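Local coordinates for protein 4-amino-4-deoxy-L-arabinose transferase or related glycosyltransferases of PMT family (Cupriavidus metallidurans, PDB 5EZM) that probably transfers 4-amino-4-deoxy-L-arabinose from an undecaprenyl-phosphate carrier to lipid A, as a zinc-containing integral membrane glycosyltransferase of the GT-C fold, at residues G134-A139 with G434-V439; A138-L143 with A363-S368. All blocks are in the same frame, centred on the assembly; numbering follows the deposited sequence.

Contact 1 of 2, residues G134-A139 with G434-V439. With MPG ([(Z)-octadec-9-enyl] (2R)-2,3-bis(oxidanyl)propanoate), chain J.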
loop_
_atom_site.group_PDB
_atom_site.type_symbol
_atom_site.label_atom_id
_atom_site.label_comp_id
_atom_site.label_asym_id
_atom_site.label_seq_id
_atom_site.Cartn_x
_atom_site.Cartn_y
_atom_site.Cartn_z
ATOM N N GLY A 134 -12.840 -22.562 -13.356
ATOM C CA GLY A 134 -14.246 -22.736 -13.050
ATOM C C GLY A 134 -14.697 -21.868 -11.889
ATOM O O GLY A 134 -13.917 -21.150 -11.260
ATOM N N ALA A 135 -15.997 -21.972 -11.605
ATOM C CA ALA A 135 -16.621 -21.090 -10.624
ATOM C C ALA A 135 -16.134 -21.389 -9.208
ATOM O O ALA A 135 -15.800 -20.469 -8.452
ATOM C CB ALA A 135 -18.143 -21.211 -10.711
ATOM N N ARG A 136 -16.093 -22.668 -8.827
ATOM C CA ARG A 136 -15.714 -23.021 -7.460
ATOM C C ARG A 136 -14.297 -22.551 -7.146
ATOM O O ARG A 136 -14.052 -21.910 -6.113
ATOM C CB ARG A 136 -15.853 -24.532 -7.257
ATOM C CG ARG A 136 -15.900 -24.978 -5.800
ATOM C CD ARG A 136 -16.114 -26.483 -5.686
ATOM N NE ARG A 136 -15.206 -27.091 -4.712
ATOM C CZ ARG A 136 -15.550 -27.442 -3.475
ATOM N NH1 ARG A 136 -16.795 -27.260 -3.047
ATOM N NH2 ARG A 136 -14.647 -27.982 -2.664
ATOM N N ALA A 137 -13.351 -22.845 -8.042
ATOM C CA ALA A 137 -11.978 -22.389 -7.853
ATOM C C ALA A 137 -11.909 -20.870 -7.777
ATOM O O ALA A 137 -11.124 -20.317 -6.997
ATOM C CB ALA A 137 -11.091 -22.912 -8.982
ATOM N N ALA A 138 -12.723 -20.177 -8.579
ATOM C CA ALA A 138 -12.744 -18.718 -8.525
ATOM C C ALA A 138 -13.208 -18.228 -7.161
ATOM O O ALA A 138 -12.635 -17.283 -6.603
ATOM C CB ALA A 138 -13.644 -18.163 -9.626
ATOM N N ALA A 139 -14.250 -18.858 -6.611
ATOM C CA ALA A 139 -14.687 -18.522 -5.261
ATOM C C ALA A 139 -13.551 -18.718 -4.266
ATOM O O ALA A 139 -13.290 -17.850 -3.422
ATOM C CB ALA A 139 -15.901 -19.365 -4.871
ATOM N N GLY A 434 -19.808 -29.072 3.541
ATOM C CA GLY A 434 -18.953 -28.931 2.379
ATOM C C GLY A 434 -17.681 -28.155 2.652
ATOM O O GLY A 434 -17.578 -27.447 3.659
ATOM N N VAL A 435 -16.702 -28.279 1.755
ATOM C CA VAL A 435 -15.437 -27.577 1.945
ATOM C C VAL A 435 -15.606 -26.086 1.682
ATOM O O VAL A 435 -15.089 -25.250 2.431
ATOM C CB VAL A 435 -14.344 -28.192 1.053
ATOM C CG1 VAL A 435 -13.105 -27.317 1.046
ATOM C CG2 VAL A 435 -13.997 -29.589 1.533
ATOM N N LEU A 436 -16.341 -25.728 0.627
ATOM C CA LEU A 436 -16.472 -24.320 0.255
ATOM C C LEU A 436 -17.107 -23.462 1.344
ATOM O O LEU A 436 -16.565 -22.380 1.633
ATOM C CB LEU A 436 -17.240 -24.204 -1.066
ATOM C CG LEU A 436 -17.549 -22.784 -1.545
ATOM C CD1 LEU A 436 -16.290 -21.932 -1.593
ATOM C CD2 LEU A 436 -18.219 -22.824 -2.907
ATOM N N PRO A 437 -18.228 -23.844 1.974
ATOM C CA PRO A 437 -18.749 -22.995 3.061
ATOM C C PRO A 437 -17.788 -22.871 4.233
ATOM O O PRO A 437 -17.633 -21.777 4.791
ATOM C CB PRO A 437 -20.055 -23.697 3.459
ATOM C CG PRO A 437 -19.876 -25.108 3.020
ATOM C CD PRO A 437 -19.095 -25.014 1.745
ATOM N N SER A 438 -17.129 -23.969 4.611
ATOM C CA SER A 438 -16.154 -23.919 5.697
ATOM C C SER A 438 -15.023 -22.948 5.374
ATOM O O SER A 438 -14.630 -22.130 6.216
ATOM C CB SER A 438 -15.607 -25.323 5.966
ATOM O OG SER A 438 -14.771 -25.346 7.108
ATOM N N VAL A 439 -14.495 -23.016 4.150
ATOM C CA VAL A 439 -13.416 -22.119 3.746
ATOM C C VAL A 439 -13.908 -20.678 3.701
ATOM O O VAL A 439 -13.164 -19.747 4.029
ATOM C CB VAL A 439 -12.825 -22.565 2.394
ATOM C CG1 VAL A 439 -11.749 -21.604 1.932
ATOM C CG2 VAL A 439 -12.248 -23.961 2.502
HETATM C C2 MPG J . -15.744 -10.952 -10.993
HETATM C C3 MPG J . -15.818 -12.408 -11.436
HETATM C C4 MPG J . -16.582 -13.269 -10.444
HETATM C C5 MPG J . -16.566 -14.758 -10.826
HETATM C C6 MPG J . -17.331 -15.624 -9.810
HETATM C C7 MPG J . -17.193 -17.134 -10.088
HETATM C C8 MPG J . -17.940 -17.989 -9.036
#

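Contact 2 of 2, residues A138-L143 with A363-S368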
loop_
_atom_site.group_PDB
_atom_site.type_symbol
_atom_site.label_atom_id
_atom_site.label_comp_id
_atom_site.label_asym_id
_atom_site.label_seq_id
_atom_site.Cartn_x
_atom_site.Cartn_y
_atom_site.Cartn_z
ATOM N N ALA A 138 -12.723 -20.177 -8.579
ATOM C CA ALA A 138 -12.744 -18.718 -8.525
ATOM C C ALA A 138 -13.208 -18.228 -7.161
ATOM O O ALA A 138 -12.635 -17.283 -6.603
ATOM C CB ALA A 138 -13.644 -18.163 -9.626
ATOM N N ALA A 139 -14.250 -18.858 -6.611
ATOM C CA ALA A 139 -14.687 -18.522 -5.261
ATOM C C ALA A 139 -13.551 -18.718 -4.266
ATOM O O ALA A 139 -13.290 -17.850 -3.422
ATOM C CB ALA A 139 -15.901 -19.365 -4.871
ATOM N N PHE A 140 -12.840 -19.841 -4.372
ATOM C CA PHE A 140 -11.699 -20.052 -3.489
ATOM C C PHE A 140 -10.626 -18.981 -3.683
ATOM O O PHE A 140 -9.922 -18.634 -2.728
ATOM C CB PHE A 140 -11.121 -21.450 -3.703
ATOM C CG PHE A 140 -11.955 -22.538 -3.103
ATOM C CD1 PHE A 140 -12.233 -22.541 -1.747
ATOM C CD2 PHE A 140 -12.462 -23.556 -3.887
ATOM C CE1 PHE A 140 -13.004 -23.539 -1.184
ATOM C CE2 PHE A 140 -13.234 -24.560 -3.332
ATOM C CZ PHE A 140 -13.505 -24.551 -1.978
ATOM N N THR A 141 -10.494 -18.439 -4.896
ATOM C CA THR A 141 -9.514 -17.380 -5.123
ATOM C C THR A 141 -9.942 -16.085 -4.441
ATOM O O THR A 141 -9.124 -15.415 -3.797
ATOM C CB THR A 141 -9.308 -17.169 -6.625
ATOM O OG1 THR A 141 -8.432 -18.180 -7.136
ATOM C CG2 THR A 141 -8.708 -15.803 -6.912
ATOM N N GLY A 142 -11.223 -15.723 -4.566
ATOM C CA GLY A 142 -11.714 -14.545 -3.868
ATOM C C GLY A 142 -11.558 -14.659 -2.364
ATOM O O GLY A 142 -11.082 -13.732 -1.702
ATOM N N LEU A 143 -11.951 -15.806 -1.803
ATOM C CA LEU A 143 -11.768 -16.032 -0.371
ATOM C C LEU A 143 -10.295 -15.969 0.011
ATOM O O LEU A 143 -9.934 -15.380 1.039
ATOM C CB LEU A 143 -12.363 -17.383 0.020
ATOM C CG LEU A 143 -13.842 -17.542 -0.322
ATOM C CD1 LEU A 143 -14.282 -18.982 -0.152
ATOM C CD2 LEU A 143 -14.672 -16.619 0.544
ATOM N N ALA A 363 -5.792 -24.960 -5.435
ATOM C CA ALA A 363 -5.394 -25.916 -4.409
ATOM C C ALA A 363 -6.574 -26.250 -3.508
ATOM O O ALA A 363 -6.950 -27.421 -3.360
ATOM C CB ALA A 363 -4.221 -25.369 -3.599
ATOM N N LEU A 364 -7.199 -25.220 -2.930
ATOM C CA LEU A 364 -8.410 -25.428 -2.146
ATOM C C LEU A 364 -9.470 -26.165 -2.950
ATOM O O LEU A 364 -10.266 -26.924 -2.382
ATOM C CB LEU A 364 -8.951 -24.083 -1.651
ATOM C CG LEU A 364 -7.993 -23.231 -0.812
ATOM C CD1 LEU A 364 -8.545 -21.830 -0.579
ATOM C CD2 LEU A 364 -7.691 -23.911 0.514
ATOM N N ASP A 365 -9.480 -25.983 -4.274
ATOM C CA ASP A 365 -10.501 -26.627 -5.090
ATOM C C ASP A 365 -10.350 -28.141 -5.118
ATOM O O ASP A 365 -11.336 -28.841 -5.367
ATOM C CB ASP A 365 -10.462 -26.074 -6.514
ATOM C CG ASP A 365 -11.645 -26.524 -7.339
ATOM O OD1 ASP A 365 -12.721 -26.760 -6.748
ATOM O OD2 ASP A 365 -11.498 -26.642 -8.575
ATOM N N ARG A 366 -9.153 -28.662 -4.855
ATOM C CA ARG A 366 -8.914 -30.098 -4.885
ATOM C C ARG A 366 -8.961 -30.737 -3.505
ATOM O O ARG A 366 -8.777 -31.954 -3.394
ATOM C CB ARG A 366 -7.564 -30.387 -5.547
ATOM C CG ARG A 366 -7.453 -29.854 -6.965
ATOM C CD ARG A 366 -6.043 -30.018 -7.509
ATOM N NE ARG A 366 -5.925 -29.523 -8.880
ATOM C CZ ARG A 366 -4.776 -29.420 -9.541
ATOM N NH1 ARG A 366 -3.637 -29.774 -8.956
ATOM N NH2 ARG A 366 -4.764 -28.959 -10.785
ATOM N N LEU A 367 -9.214 -29.959 -2.456
ATOM C CA LEU A 367 -9.176 -30.477 -1.096
ATOM C C LEU A 367 -10.452 -31.231 -0.748
ATOM O O LEU A 367 -11.562 -30.784 -1.053
ATOM C CB LEU A 367 -8.969 -29.340 -0.098
ATOM C CG LEU A 367 -7.649 -28.578 -0.202
ATOM C CD1 LEU A 367 -7.561 -27.523 0.890
ATOM C CD2 LEU A 367 -6.473 -29.539 -0.128
ATOM N N SER A 368 -10.285 -32.380 -0.102
ATOM C CA SER A 368 -11.389 -33.097 0.515
ATOM C C SER A 368 -11.744 -32.436 1.842
ATOM O O SER A 368 -11.021 -31.563 2.329
ATOM C CB SER A 368 -11.003 -34.558 0.714
ATOM O OG SER A 368 -9.873 -34.663 1.559
#

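Contact 1 of 2, residues G134-A139 with G434-V439
Arg136 and Leu436 face each other across the first turns of two transmembrane helices that run nearly parallel, their short axes 11.2 Å apart and inclined by 18°. The long side chain of Arg136 spans most of the distance between them. With CG anti to the backbone N (chi1 -162°) and the chain bent at chi3, its guanidinium reaches the start of helix 435-456. There NH2 lies 3.7 Å from Val435 CB, which sits at the edge of the planar group, while NH1 is equally near Leu436 CB, which lies obliquely to the guanidinium plane. Leu436 runs the opposite way past the arginine, and its CD1 meets Ala139 CB at 4.2 Å. On helix 135-147, a lipid chain lies along Ala135 and Ala138, its C7 3.7 Å from Ala138 CB. Shortening Arg136 to alanine would remove the guanidinium, and is likely to leave Asp365, salt-bridged to NE, without this cationic mate and the flank of Val435 and Leu436 uncovered. Across the two segments the contact is thus purely van der Waals: the guanidinium lends its NH1 and NH2 ends to aliphatic carbon, and its charge is met by Asp365.

Contact 2 of 2, residues A138-L143 with A363-S368
Phe140 swings its CG anti to its own carbonyl carbon (chi1 -75°), which lays the ring against Leu364 CB, and the like torsion of Leu364 (chi1 -57°) brings the leucine CD1 in beside CB and CD1 of the phenylalanine. The pair joins two transmembrane helices of the GT-C fold, 135-147 and 352-365, where the nearest CA atoms, those of Phe140 and Leu364, are 6.4 Å apart. The interaction is a CH-pi contact: Leu364 CB stands over one face of the ring, 3.9 Å from its centroid and 25° off the normal, displaced toward the rim on the CD1 side. The leucine reaches further with CD1, which lies 4.1 Å from Phe140 CB and so covers the root of the side chain as well. Near the CD2 side of the ring the backbone of the next residue takes over, Asp365 CA approaching obliquely at 3.8 Å from Phe140 CD2. Leu436 and Val439 of helix 435-456 also touch this phenylalanine, making it a buried meeting point of three helices. Thr141, one residue on, hydrogen-bonds through OG1 to the carbonyl of Gly357, a second tie to helix 352-365. The carboxylate of Asp365 stays at the margin, its OD1 4.1 Å from Phe140 CE2.

Overall arrangement
Contacts 1 and 2 both start from helix 135-147, share Ala138 and Ala139, and have centres only about 5 Å apart. Along the chain the shared helix comes first, then helix 352-365 and finally helix 435-456, so parts distant in sequence converge at one end of the membrane bundle, on the same side of the chain's centre. The two contacts also touch each other: the Arg136-Asp365 salt bridge joins them, and Val435 CG2 packs on Ser368 C at 3.6 Å. Together they form one three-helix cluster, apolar inside with an ion pair at its margin, bordered by bound lipid and away from the zinc site.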